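Local coordinates for protein putative cytochrome P450 120 (Synechocystis sp., PDB 2VE3) that binds heme and retinoic acid and probably acts as a cytochrome P450 monooxygenase, at residues 27-32 with 49-54; 84-89 with 191-196; 33-38 with 56-61; 63-68 with 347-352. One frame throughout, in Å; residues are numbered along the deposited sequence.

Interaction 1 of 4, residues 27-32 with 49-54. With REA (retinoic acid), chain D.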
loop_
_atom_site.group_PDB
_atom_site.type_symbol
_atom_site.label_atom_id
_atom_site.label_comp_id
_atom_site.label_asym_id
_atom_site.label_seq_id
_atom_site.Cartn_x
_atom_site.Cartn_y
_atom_site.Cartn_z
ATOM N N LEU A 27 10.345 -5.478 -19.175
ATOM C CA LEU A 27 10.939 -6.626 -18.479
ATOM C C LEU A 27 11.880 -6.193 -17.356
ATOM O O LEU A 27 11.952 -6.847 -16.321
ATOM C CB LEU A 27 11.650 -7.582 -19.446
ATOM C CG LEU A 27 10.882 -8.300 -20.565
ATOM C CD1 LEU A 27 11.859 -9.089 -21.476
ATOM C CD2 LEU A 27 9.814 -9.230 -20.023
ATOM N N ASN A 28 12.595 -5.090 -17.568
ATOM C CA ASN A 28 13.491 -4.537 -16.542
ATOM C C ASN A 28 12.685 -4.009 -15.353
ATOM O O ASN A 28 12.988 -4.311 -14.204
ATOM C CB ASN A 28 14.379 -3.450 -17.147
ATOM C CG ASN A 28 15.096 -3.919 -18.419
ATOM O OD1 ASN A 28 16.045 -4.694 -18.359
ATOM N ND2 ASN A 28 14.638 -3.450 -19.564
ATOM N N PHE A 29 11.638 -3.245 -15.653
ATOM C CA PHE A 29 10.666 -2.787 -14.657
ATOM C C PHE A 29 10.101 -3.932 -13.801
ATOM O O PHE A 29 10.070 -3.837 -12.571
ATOM C CB PHE A 29 9.530 -2.050 -15.376
ATOM C CG PHE A 29 8.507 -1.455 -14.457
ATOM C CD1 PHE A 29 8.795 -0.306 -13.722
ATOM C CD2 PHE A 29 7.251 -2.036 -14.337
ATOM C CE1 PHE A 29 7.847 0.256 -12.871
ATOM C CE2 PHE A 29 6.290 -1.478 -13.492
ATOM C CZ PHE A 29 6.590 -0.329 -12.755
ATOM N N LEU A 30 9.675 -5.017 -14.447
ATOM C CA LEU A 30 9.039 -6.117 -13.726
ATOM C C LEU A 30 10.010 -7.015 -12.949
ATOM O O LEU A 30 9.610 -7.668 -11.985
ATOM C CB LEU A 30 8.155 -6.946 -14.662
ATOM C CG LEU A 30 6.908 -6.273 -15.242
ATOM C CD1 LEU A 30 6.249 -7.206 -16.255
ATOM C CD2 LEU A 30 5.929 -5.876 -14.133
ATOM N N ASN A 31 11.284 -7.013 -13.338
ATOM C CA ASN A 31 12.239 -7.959 -12.798
ATOM C C ASN A 31 13.456 -7.397 -12.053
ATOM O O ASN A 31 14.003 -8.065 -11.163
ATOM C CB ASN A 31 12.673 -8.907 -13.913
ATOM C CG ASN A 31 11.553 -9.844 -14.329
ATOM O OD1 ASN A 31 11.297 -10.836 -13.663
ATOM N ND2 ASN A 31 10.865 -9.512 -15.410
ATOM N N ASP A 32 13.878 -6.189 -12.412
ATOM C CA ASP A 32 15.055 -5.567 -11.802
ATOM C C ASP A 32 14.701 -4.695 -10.589
ATOM O O ASP A 32 13.884 -3.763 -10.683
ATOM C CB ASP A 32 15.829 -4.730 -12.835
ATOM C CG ASP A 32 16.305 -5.544 -14.047
ATOM O OD1 ASP A 32 15.897 -6.719 -14.219
ATOM O OD2 ASP A 32 17.097 -4.990 -14.847
ATOM N N THR A 49 11.279 6.185 -20.404
ATOM C CA THR A 49 11.352 4.784 -20.743
ATOM C C THR A 49 10.072 4.431 -21.490
ATOM O O THR A 49 9.268 5.309 -21.804
ATOM C CB THR A 49 11.548 3.914 -19.470
ATOM O OG1 THR A 49 11.616 2.528 -19.824
ATOM C CG2 THR A 49 10.428 4.131 -18.476
ATOM N N ARG A 50 9.894 3.150 -21.782
ATOM C CA ARG A 50 8.646 2.679 -22.358
ATOM C C ARG A 50 8.206 1.452 -21.586
ATOM O O ARG A 50 8.979 0.527 -21.368
ATOM C CB ARG A 50 8.811 2.397 -23.848
ATOM C CG ARG A 50 7.658 1.627 -24.508
ATOM C CD ARG A 50 7.970 1.409 -25.966
ATOM N NE ARG A 50 7.904 2.660 -26.717
ATOM C CZ ARG A 50 8.689 2.971 -27.747
ATOM N NH1 ARG A 50 9.630 2.131 -28.155
ATOM N NH2 ARG A 50 8.544 4.139 -28.358
ATOM N N LEU A 51 6.964 1.477 -21.125
ATOM C CA LEU A 51 6.442 0.386 -20.322
ATOM C C LEU A 51 5.032 0.056 -20.785
ATOM O O LEU A 51 4.217 0.948 -20.958
ATOM C CB LEU A 51 6.461 0.744 -18.828
ATOM C CG LEU A 51 7.778 1.220 -18.182
ATOM C CD1 LEU A 51 7.496 1.774 -16.779
ATOM C CD2 LEU A 51 8.827 0.134 -18.130
ATOM N N PHE A 52 4.780 -1.233 -21.013
ATOM C CA PHE A 52 3.459 -1.754 -21.418
ATOM C C PHE A 52 2.875 -0.950 -22.580
ATOM O O PHE A 52 1.698 -0.585 -22.557
ATOM C CB PHE A 52 2.475 -1.734 -20.241
ATOM C CG PHE A 52 2.994 -2.378 -18.983
ATOM C CD1 PHE A 52 2.759 -3.725 -18.731
ATOM C CD2 PHE A 52 3.692 -1.629 -18.040
ATOM C CE1 PHE A 52 3.225 -4.320 -17.572
ATOM C CE2 PHE A 52 4.157 -2.207 -16.870
ATOM C CZ PHE A 52 3.929 -3.559 -16.636
ATOM N N GLY A 53 3.725 -0.634 -23.552
ATOM C CA GLY A 53 3.334 0.104 -24.746
ATOM C C GLY A 53 3.202 1.609 -24.617
ATOM O O GLY A 53 2.828 2.264 -25.593
ATOM N N LYS A 54 3.488 2.160 -23.429
ATOM C CA LYS A 54 3.439 3.614 -23.198
ATOM C C LYS A 54 4.813 4.229 -22.906
ATOM O O LYS A 54 5.624 3.672 -22.164
ATOM C CB LYS A 54 2.507 3.985 -22.027
ATOM C CG LYS A 54 1.097 3.442 -22.105
ATOM C CD LYS A 54 0.187 4.332 -22.933
ATOM C CE LYS A 54 -0.979 3.539 -23.454
ATOM N NZ LYS A 54 -1.463 2.576 -22.420
HETATM C C1 REA D . -2.995 0.623 -4.135
HETATM C C2 REA D . -4.505 0.801 -4.259
HETATM C C3 REA D . -4.848 1.473 -5.589
HETATM C C4 REA D . -4.506 0.540 -6.749
HETATM C C5 REA D . -3.157 -0.131 -6.590
HETATM C C6 REA D . -2.456 -0.107 -5.379
HETATM C C7 REA D . -1.170 -0.813 -5.311
HETATM C C8 REA D . 0.024 -0.204 -5.898
HETATM C C9 REA D . 1.265 -1.005 -5.951
HETATM C C10 REA D . 2.252 -0.567 -6.915
HETATM C C11 REA D . 3.673 -0.451 -6.638
HETATM C C12 REA D . 4.351 0.407 -7.609
HETATM C C13 REA D . 5.604 0.035 -8.265
HETATM C C14 REA D . 6.150 1.056 -9.067
HETATM C C15 REA D . 7.563 1.213 -9.362
HETATM C C16 REA D . -2.309 1.999 -4.046
HETATM C C17 REA D . -2.747 -0.172 -2.853
HETATM C C18 REA D . -2.599 -0.858 -7.789
HETATM C C19 REA D . 1.496 -2.232 -5.101
HETATM C C20 REA D . 6.214 -1.332 -8.092
HETATM O O1 REA D . 8.409 0.463 -8.847
HETATM O O2 REA D . 7.934 2.105 -10.140
#

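Interaction 2 of 4, residues 84-89 with 191-196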
loop_
_atom_site.group_PDB
_atom_site.type_symbol
_atom_site.label_atom_id
_atom_site.label_comp_id
_atom_site.label_asym_id
_atom_site.label_seq_id
_atom_site.Cartn_x
_atom_site.Cartn_y
_atom_site.Cartn_z
ATOM N N THR A 84 -2.630 -4.276 -14.467
ATOM C CA THR A 84 -3.284 -3.784 -13.245
ATOM C C THR A 84 -4.713 -3.321 -13.519
ATOM O O THR A 84 -5.626 -3.641 -12.765
ATOM C CB THR A 84 -2.512 -2.597 -12.606
ATOM O OG1 THR A 84 -1.107 -2.772 -12.793
ATOM C CG2 THR A 84 -2.835 -2.469 -11.114
ATOM N N ARG A 85 -4.891 -2.568 -14.596
ATOM C CA ARG A 85 -6.202 -2.041 -14.943
ATOM C C ARG A 85 -7.209 -3.144 -15.208
ATOM O O ARG A 85 -8.277 -3.136 -14.621
ATOM C CB ARG A 85 -6.107 -1.063 -16.120
ATOM C CG ARG A 85 -5.746 0.350 -15.661
ATOM C CD ARG A 85 -5.758 1.357 -16.800
ATOM N NE ARG A 85 -4.622 1.147 -17.686
ATOM C CZ ARG A 85 -4.716 0.669 -18.925
ATOM N NH1 ARG A 85 -5.906 0.361 -19.440
ATOM N NH2 ARG A 85 -3.615 0.508 -19.646
ATOM N N ILE A 86 -6.828 -4.120 -16.040
ATOM C CA ILE A 86 -7.665 -5.282 -16.362
ATOM C C ILE A 86 -8.076 -6.078 -15.121
ATOM O O ILE A 86 -9.237 -6.467 -14.978
ATOM C CB ILE A 86 -6.958 -6.238 -17.396
ATOM C CG1 ILE A 86 -6.747 -5.514 -18.731
ATOM C CG2 ILE A 86 -7.753 -7.518 -17.575
ATOM C CD1 ILE A 86 -5.947 -6.289 -19.786
ATOM N N LEU A 87 -7.128 -6.296 -14.214
ATOM C CA LEU A 87 -7.358 -7.113 -13.019
ATOM C C LEU A 87 -8.122 -6.407 -11.896
ATOM O O LEU A 87 -8.819 -7.062 -11.115
ATOM C CB LEU A 87 -6.031 -7.694 -12.502
ATOM C CG LEU A 87 -5.432 -8.775 -13.422
ATOM C CD1 LEU A 87 -3.963 -9.025 -13.115
ATOM C CD2 LEU A 87 -6.226 -10.054 -13.303
ATOM N N LEU A 88 -7.970 -5.088 -11.803
ATOM C CA LEU A 88 -8.772 -4.267 -10.903
ATOM C C LEU A 88 -10.228 -4.164 -11.354
ATOM O O LEU A 88 -11.138 -4.183 -10.523
ATOM C CB LEU A 88 -8.191 -2.852 -10.810
ATOM C CG LEU A 88 -6.991 -2.564 -9.910
ATOM C CD1 LEU A 88 -6.522 -1.146 -10.202
ATOM C CD2 LEU A 88 -7.412 -2.699 -8.468
ATOM N N GLY A 89 -10.436 -4.037 -12.666
ATOM C CA GLY A 89 -11.760 -3.880 -13.242
ATOM C C GLY A 89 -12.092 -2.434 -13.562
ATOM O O GLY A 89 -11.507 -1.508 -12.968
ATOM N N THR A 191 0.684 -18.217 -17.554
ATOM C CA THR A 191 1.361 -16.971 -17.195
ATOM C C THR A 191 0.850 -16.526 -15.829
ATOM O O THR A 191 -0.216 -16.949 -15.397
ATOM C CB THR A 191 1.104 -15.830 -18.233
ATOM O OG1 THR A 191 -0.304 -15.578 -18.352
ATOM C CG2 THR A 191 1.667 -16.184 -19.612
ATOM N N LEU A 192 1.612 -15.683 -15.144
ATOM C CA LEU A 192 1.166 -15.136 -13.870
ATOM C C LEU A 192 -0.137 -14.354 -14.089
ATOM O O LEU A 192 -1.070 -14.458 -13.292
ATOM C CB LEU A 192 2.256 -14.255 -13.252
ATOM C CG LEU A 192 3.565 -14.979 -12.894
ATOM C CD1 LEU A 192 4.603 -13.986 -12.451
ATOM C CD2 LEU A 192 3.376 -16.067 -11.839
ATOM N N PHE A 193 -0.195 -13.619 -15.198
ATOM C CA PHE A 193 -1.365 -12.830 -15.580
ATOM C C PHE A 193 -2.644 -13.631 -15.799
ATOM O O PHE A 193 -3.683 -13.271 -15.256
ATOM C CB PHE A 193 -1.084 -11.982 -16.817
ATOM C CG PHE A 193 -2.251 -11.121 -17.231
ATOM C CD1 PHE A 193 -2.665 -10.057 -16.430
ATOM C CD2 PHE A 193 -2.936 -11.378 -18.409
ATOM C CE1 PHE A 193 -3.755 -9.257 -16.803
ATOM C CE2 PHE A 193 -4.013 -10.578 -18.799
ATOM C CZ PHE A 193 -4.429 -9.512 -17.993
ATOM N N GLY A 194 -2.579 -14.696 -16.604
ATOM C CA GLY A 194 -3.763 -15.556 -16.846
ATOM C C GLY A 194 -4.249 -16.271 -15.595
ATOM O O GLY A 194 -5.445 -16.495 -15.415
ATOM N N LYS A 195 -3.314 -16.664 -14.733
ATOM C CA LYS A 195 -3.679 -17.266 -13.463
ATOM C C LYS A 195 -4.376 -16.257 -12.553
ATOM O O LYS A 195 -5.234 -16.631 -11.746
ATOM C CB LYS A 195 -2.445 -17.849 -12.754
ATOM C CG LYS A 195 -1.742 -18.967 -13.512
ATOM C CD LYS A 195 -0.902 -19.819 -12.558
ATOM C CE LYS A 195 -1.779 -20.850 -11.867
ATOM N NZ LYS A 195 -1.509 -20.973 -10.404
ATOM N N SER A 196 -3.988 -14.982 -12.663
ATOM C CA SER A 196 -4.593 -13.922 -11.866
ATOM C C SER A 196 -5.955 -13.570 -12.420
ATOM O O SER A 196 -6.849 -13.189 -11.676
ATOM C CB SER A 196 -3.708 -12.667 -11.842
ATOM O OG SER A 196 -2.653 -12.833 -10.900
#

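Interaction 3 of 4, residues 33-38 with 56-61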
loop_
_atom_site.group_PDB
_atom_site.type_symbol
_atom_site.label_atom_id
_atom_site.label_comp_id
_atom_site.label_asym_id
_atom_site.label_seq_id
_atom_site.Cartn_x
_atom_site.Cartn_y
_atom_site.Cartn_z
ATOM N N GLY A 33 15.333 -4.985 -9.451
ATOM C CA GLY A 33 15.180 -4.143 -8.253
ATOM C C GLY A 33 15.935 -2.836 -8.428
ATOM O O GLY A 33 15.937 -1.978 -7.550
ATOM N N ASP A 34 16.527 -2.693 -9.611
ATOM C CA ASP A 34 17.555 -1.719 -9.928
ATOM C C ASP A 34 17.019 -0.585 -10.808
ATOM O O ASP A 34 17.712 0.409 -11.055
ATOM C CB ASP A 34 18.648 -2.471 -10.700
ATOM C CG ASP A 34 19.972 -1.755 -10.689
ATOM O OD1 ASP A 34 20.342 -1.205 -9.621
ATOM O OD2 ASP A 34 20.646 -1.748 -11.750
ATOM N N PHE A 35 15.777 -0.741 -11.263
ATOM C CA PHE A 35 15.249 0.020 -12.395
ATOM C C PHE A 35 15.424 1.535 -12.305
ATOM O O PHE A 35 16.045 2.137 -13.175
ATOM C CB PHE A 35 13.785 -0.357 -12.673
ATOM C CG PHE A 35 13.245 0.214 -13.957
ATOM C CD1 PHE A 35 13.415 -0.462 -15.158
ATOM C CD2 PHE A 35 12.579 1.437 -13.966
ATOM C CE1 PHE A 35 12.923 0.063 -16.339
ATOM C CE2 PHE A 35 12.097 1.961 -15.152
ATOM C CZ PHE A 35 12.274 1.267 -16.342
ATOM N N GLY A 36 14.879 2.142 -11.258
ATOM C CA GLY A 36 14.839 3.604 -11.142
ATOM C C GLY A 36 16.202 4.197 -10.842
ATOM O O GLY A 36 16.575 5.233 -11.404
ATOM N N LYS A 37 16.932 3.527 -9.950
ATOM C CA LYS A 37 18.277 3.927 -9.534
ATOM C C LYS A 37 19.266 3.839 -10.699
ATOM O O LYS A 37 20.058 4.759 -10.908
ATOM C CB LYS A 37 18.748 3.060 -8.345
ATOM C CG LYS A 37 20.109 3.453 -7.766
ATOM C CD LYS A 37 20.358 2.839 -6.384
ATOM C CE LYS A 37 21.767 3.163 -5.872
ATOM N NZ LYS A 37 22.062 4.639 -5.839
ATOM N N LYS A 38 19.204 2.740 -11.457
ATOM C CA LYS A 38 20.056 2.551 -12.638
ATOM C C LYS A 38 19.912 3.684 -13.653
ATOM O O LYS A 38 20.899 4.220 -14.151
ATOM C CB LYS A 38 19.770 1.205 -13.313
ATOM C CG LYS A 38 20.718 0.869 -14.451
ATOM C CD LYS A 38 20.606 -0.602 -14.862
ATOM C CE LYS A 38 21.125 -0.818 -16.281
ATOM N NZ LYS A 38 20.193 -0.223 -17.293
ATOM N N VAL A 56 6.954 6.669 -20.897
ATOM C CA VAL A 56 6.802 7.060 -19.486
ATOM C C VAL A 56 7.991 7.912 -19.018
ATOM O O VAL A 56 9.138 7.559 -19.269
ATOM C CB VAL A 56 6.634 5.818 -18.546
ATOM C CG1 VAL A 56 6.191 6.230 -17.125
ATOM C CG2 VAL A 56 5.612 4.787 -19.124
ATOM N N ILE A 57 7.698 9.025 -18.340
ATOM C CA ILE A 57 8.729 9.849 -17.700
ATOM C C ILE A 57 8.691 9.594 -16.196
ATOM O O ILE A 57 7.654 9.749 -15.570
ATOM C CB ILE A 57 8.541 11.367 -18.011
ATOM C CG1 ILE A 57 8.515 11.600 -19.528
ATOM C CG2 ILE A 57 9.641 12.209 -17.344
ATOM C CD1 ILE A 57 8.390 13.062 -19.958
ATOM N N PHE A 58 9.818 9.159 -15.638
ATOM C CA PHE A 58 9.955 8.972 -14.195
ATOM C C PHE A 58 10.525 10.240 -13.531
ATOM O O PHE A 58 11.578 10.747 -13.928
ATOM C CB PHE A 58 10.870 7.785 -13.896
ATOM C CG PHE A 58 10.194 6.422 -13.980
ATOM C CD1 PHE A 58 10.281 5.533 -12.914
ATOM C CD2 PHE A 58 9.515 6.016 -15.128
ATOM C CE1 PHE A 58 9.684 4.268 -12.976
ATOM C CE2 PHE A 58 8.921 4.755 -15.198
ATOM C CZ PHE A 58 9.011 3.884 -14.124
ATOM N N ILE A 59 9.821 10.722 -12.512
ATOM C CA ILE A 59 10.231 11.873 -11.711
ATOM C C ILE A 59 10.195 11.507 -10.227
ATOM O O ILE A 59 9.545 10.516 -9.842
ATOM C CB ILE A 59 9.300 13.092 -11.946
ATOM C CG1 ILE A 59 7.846 12.771 -11.525
ATOM C CG2 ILE A 59 9.411 13.572 -13.386
ATOM C CD1 ILE A 59 6.877 13.954 -11.557
ATOM N N SER A 60 10.895 12.295 -9.405
ATOM C CA SER A 60 10.854 12.160 -7.928
ATOM C C SER A 60 11.307 13.428 -7.172
ATOM O O SER A 60 11.783 14.391 -7.766
ATOM C CB SER A 60 11.667 10.942 -7.468
ATOM O OG SER A 60 13.040 11.129 -7.736
ATOM N N GLY A 61 11.160 13.418 -5.849
ATOM C CA GLY A 61 11.519 14.575 -5.046
ATOM C C GLY A 61 10.354 15.515 -4.834
ATOM O O GLY A 61 9.351 15.450 -5.552
#

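Interaction 4 of 4, residues 63-68 with 347-352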
loop_
_atom_site.group_PDB
_atom_site.type_symbol
_atom_site.label_atom_id
_atom_site.label_comp_id
_atom_site.label_asym_id
_atom_site.label_seq_id
_atom_site.Cartn_x
_atom_site.Cartn_y
_atom_site.Cartn_z
ATOM N N LEU A 63 9.711 18.719 -5.391
ATOM C CA LEU A 63 9.267 19.633 -6.439
ATOM C C LEU A 63 8.530 18.937 -7.570
ATOM O O LEU A 63 7.547 19.467 -8.078
ATOM C CB LEU A 63 10.433 20.457 -6.989
ATOM C CG LEU A 63 11.080 21.535 -6.107
ATOM C CD1 LEU A 63 11.619 22.606 -7.004
ATOM C CD2 LEU A 63 10.116 22.155 -5.105
ATOM N N ALA A 64 9.013 17.760 -7.962
ATOM C CA ALA A 64 8.346 16.948 -8.974
ATOM C C ALA A 64 6.988 16.450 -8.457
ATOM O O ALA A 64 6.013 16.385 -9.219
ATOM C CB ALA A 64 9.226 15.793 -9.397
ATOM N N ASN A 65 6.932 16.136 -7.160
ATOM C CA ASN A 65 5.687 15.732 -6.498
ATOM C C ASN A 65 4.703 16.888 -6.397
ATOM O O ASN A 65 3.498 16.699 -6.516
ATOM C CB ASN A 65 5.947 15.147 -5.101
ATOM C CG ASN A 65 6.671 13.821 -5.147
ATOM O OD1 ASN A 65 6.736 13.173 -6.188
ATOM N ND2 ASN A 65 7.251 13.427 -4.026
ATOM N N ARG A 66 5.236 18.083 -6.162
ATOM C CA ARG A 66 4.448 19.311 -6.153
ATOM C C ARG A 66 3.797 19.533 -7.525
ATOM O O ARG A 66 2.595 19.676 -7.633
ATOM C CB ARG A 66 5.351 20.496 -5.745
ATOM C CG ARG A 66 4.635 21.823 -5.545
ATOM C CD ARG A 66 5.617 22.965 -5.276
ATOM N NE ARG A 66 6.208 22.917 -3.928
ATOM C CZ ARG A 66 7.181 23.728 -3.499
ATOM N NH1 ARG A 66 7.690 24.666 -4.302
ATOM N NH2 ARG A 66 7.645 23.608 -2.261
ATOM N N PHE A 67 4.621 19.541 -8.566
ATOM C CA PHE A 67 4.197 19.610 -9.966
ATOM C C PHE A 67 3.041 18.641 -10.312
ATOM O O PHE A 67 2.005 19.040 -10.890
ATOM C CB PHE A 67 5.455 19.377 -10.837
ATOM C CG PHE A 67 5.180 19.029 -12.279
ATOM C CD1 PHE A 67 4.626 19.964 -13.156
ATOM C CD2 PHE A 67 5.511 17.774 -12.769
ATOM C CE1 PHE A 67 4.379 19.637 -14.495
ATOM C CE2 PHE A 67 5.271 17.439 -14.109
ATOM C CZ PHE A 67 4.703 18.378 -14.972
ATOM N N LEU A 68 3.219 17.375 -9.934
ATOM C CA LEU A 68 2.247 16.324 -10.238
ATOM C C LEU A 68 0.952 16.459 -9.434
ATOM O O LEU A 68 -0.088 16.017 -9.882
ATOM C CB LEU A 68 2.892 14.943 -10.039
ATOM C CG LEU A 68 2.221 13.726 -10.680
ATOM C CD1 LEU A 68 2.401 13.665 -12.195
ATOM C CD2 LEU A 68 2.800 12.507 -10.048
ATOM N N SER A 347 9.668 5.721 -3.689
ATOM C CA SER A 347 10.937 5.127 -3.285
ATOM C C SER A 347 12.127 6.064 -3.550
ATOM O O SER A 347 13.011 6.179 -2.716
ATOM C CB SER A 347 11.127 3.776 -3.985
ATOM O OG SER A 347 10.864 3.895 -5.381
ATOM N N GLN A 348 12.154 6.719 -4.709
ATOM C CA GLN A 348 13.233 7.667 -5.020
ATOM C C GLN A 348 13.175 8.930 -4.136
ATOM O O GLN A 348 14.208 9.374 -3.610
ATOM C CB GLN A 348 13.270 8.031 -6.517
ATOM C CG GLN A 348 13.462 6.848 -7.456
ATOM C CD GLN A 348 13.248 7.174 -8.948
ATOM O OE1 GLN A 348 12.915 6.288 -9.732
ATOM N NE2 GLN A 348 13.444 8.436 -9.337
ATOM N N THR A 349 11.980 9.495 -3.963
ATOM C CA THR A 349 11.803 10.693 -3.133
ATOM C C THR A 349 12.302 10.450 -1.717
ATOM O O THR A 349 12.969 11.307 -1.135
ATOM C CB THR A 349 10.332 11.171 -3.097
ATOM O OG1 THR A 349 9.844 11.342 -4.429
ATOM C CG2 THR A 349 10.199 12.504 -2.358
ATOM N N HIS A 350 11.994 9.270 -1.182
ATOM C CA HIS A 350 12.342 8.917 0.196
ATOM C C HIS A 350 13.804 8.535 0.383
ATOM O O HIS A 350 14.259 8.369 1.510
ATOM C CB HIS A 350 11.431 7.797 0.695
ATOM C CG HIS A 350 10.018 8.234 0.940
ATOM N ND1 HIS A 350 9.088 7.425 1.550
ATOM C CD2 HIS A 350 9.376 9.388 0.646
ATOM C CE1 HIS A 350 7.933 8.063 1.621
ATOM N NE2 HIS A 350 8.080 9.252 1.076
ATOM N N ALA A 351 14.527 8.407 -0.723
ATOM C CA ALA A 351 15.966 8.148 -0.694
ATOM C C ALA A 351 16.779 9.396 -1.038
ATOM O O ALA A 351 18.006 9.333 -1.114
ATOM C CB ALA A 351 16.327 6.986 -1.646
ATOM N N ASP A 352 16.108 10.529 -1.236
ATOM C CA ASP A 352 16.802 11.790 -1.529
ATOM C C ASP A 352 17.624 12.248 -0.326
ATOM O O ASP A 352 17.078 12.433 0.745
ATOM C CB ASP A 352 15.814 12.879 -1.950
ATOM C CG ASP A 352 16.502 14.189 -2.305
ATOM O OD1 ASP A 352 17.288 14.235 -3.281
ATOM O OD2 ASP A 352 16.250 15.185 -1.604
HETATM O O HOH W 1 7.747 10.743 -6.208
#

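Interaction 1 of 4, residues 27-32 with 49-54
Leu51, which meets Phe29 across this contact, is held by its backbone in a type I' turn: Leu51 N bonds Lys54 O at 2.8 Å, and a matching bond runs back from Lys54 N to Leu51 O. From this fixed base the leucine sets both methyls against Phe29. Leu51 CD2 lies 3.6 Å from Phe29 CB, while Leu51 CD1 sits over one ring face, 4.1 Å from the centroid and 19° off the normal, a CH-pi contact displaced toward the rim. Phe29 reaches there because its CG is anti to the backbone N (chi1 -176°), carrying the ring from helix 26-31 toward the hairpin. Phe52 brings CE2 to 4.0 Å from Phe29 CD2, the side chains crossing at about a right angle. Leu30 CD2 arrives at the edge of the Phe52 ring. At the edge of the Phe29 ring lies retinoic acid, its O2 3.3 Å from Phe29 CE1. Replacing Phe29 by an alanine would probably strip Leu51 CD1 of the ring it rests on and open a gap beside the ligand carboxylate. Helix 26-31 and the two-residue loop of a beta hairpin thus join at the carboxylate end of the retinoic acid pocket.

Interaction 2 of 4, residues 84-89 with 191-196
Leu87 reaches toward helix 192-215, and its contacts begin one bond beyond CB. Its CG lies 3.8 Å from Phe193 CE1. At the branch the methyls divide the work: Leu87 CD1 rests 3.7 Å from Phe193 CE1, approaching the ring obliquely, and Leu87 CD2 touches the backbone of the next turn, 3.6 Å from Ser196 O. Both methyls also flank Ser196 CB, each at 3.9 Å. An alanine in place of Leu87 would probably leave a gap between the two helices, with Phe193 freer to shift and Ser196 CB without its apolar cover. The short helical segments run nearly parallel, at 17° with axes 11.0 Å apart, and the pair is consistent with the B' and G helices of the P450 fold, which help to roof the substrate pocket; Thr84, on the first of them, touches retinoic acid. Phe193 reaches across to the first helix because its CG is anti to the backbone N (chi1 -179°), and Ile86 CG2 meets the edge of its ring, 3.9 Å from CZ. Ser196 turns its hydroxyl to Thr176 O in helix 170-181. At the start of the second helix, Thr191 is the N-cap, its OG1 accepting from Gly194 N at 3.0 Å.

Interaction 3 of 4, residues 33-38 with 56-61
Phe35 and Phe58 carry this contact between them, ring against ring. Phe35 CE2 lies over one face of the Phe58 ring, 3.8 Å from Phe58 CZ and 4.0 Å from Phe58 CE1. With 5.5 Å between the centroids and 52° between the planes, the rings meet at a slant, and the two side chains cross at about a right angle. The Phe35 ring gets there because its CG is anti to the backbone N (chi1 -170°), extending from the first turn of helix 35-43 toward the sheet. That turn is closed by the bond of Lys38 N to Asp34 O at 2.8 Å.

In the next shell, Thr49 and Leu51 of the edge strand 47-51 touch both rings. Arg39, one turn further along the helix, makes a cation-pi contact with the Phe35 ring and bonds the carbonyl O of Phe35 through NH2, so that one arginine holds the backbone of Phe35 and lies against its ring. Phe58 is placed by its strand, whose backbone pairs with Phe47 on one flank and, through Ile57, with Leu341 and Ser343 on the other. Its side chain also touches retinoic acid, about 4 Å away at the nearest atoms. This is the packing of an N-terminal helix, consistent with the P450 A helix, on the beta-1 sheet, and here it backs one wall of the retinoic acid pocket.

Interaction 4 of 4, residues 63-68 with 347-352
The amide of Asn65 is the flat group that meets Thr349, and its two ends do different work. Its OD1 accepts a hydrogen bond from a water at 2.6 Å, and the same water is bonded to Thr349 OG1 at 2.8 Å, so that one molecule bridges the helices. Thr349 meets the edge of the amide, a little out of its plane, on the ND2 side: Asn65 ND2 stands 3.4 Å from Thr349 OG1 and 3.5 Å from Thr349 CG2. The firm partner of ND2 is Phe379 O. With both ends engaged, the buried amide is probably held against flipping.

Helix 62-68 and the short helix 346-349 are consistent with the B and K' helices of the P450 fold, set at the end of the beta-1 sheet. The chain around Phe379 and Val382, which Asn65 also touches, runs on toward Cys391, the axial heme ligand by similarity.

Thr349 OG1 is gripped by three groups: the water, Gly61 N at the N-cap of helix 62-68, and Gln345 O one turn back. The hydroxyl sits beside its own backbone N (chi1 -54°), which turns it toward that carbonyl and leaves CG2, anti to the backbone N, beside Asn65 ND2. From the threonine the chain enters a type I turn, closed by Asp352 N to Thr349 O at 3.2 Å. Within the turn His350 is fixed from two directions, its NE2 bonded to Val382 N and its O to Arg313 NH1, the arginine of the ExxR motif in helix 302-314.

Overall arrangement
From the N terminus, interaction 1 opens at helix 26-31 and interaction 3 at helix 35-43; they close in the same order on hairpin strands 47-51 and 54-59, so the two loops cross. They adjoin there, with Thr49 N 2.8 Å from Val56 O. Interaction 4 begins afterwards in helix 62-68 and closes only at 347-352, a long loop that contains all of interaction 2, which links 84-89 to 191-196. Interactions 3 and 4 meet through Gly61 N and Thr349 OG1. Interactions 1 and 3 pack helices on the hairpin of the five-stranded sheet, and interaction 4 joins helices following two of its strands; interaction 2 joins helices 82-88 and 192-215 and touches interaction 1 where Lys54 nears Arg85.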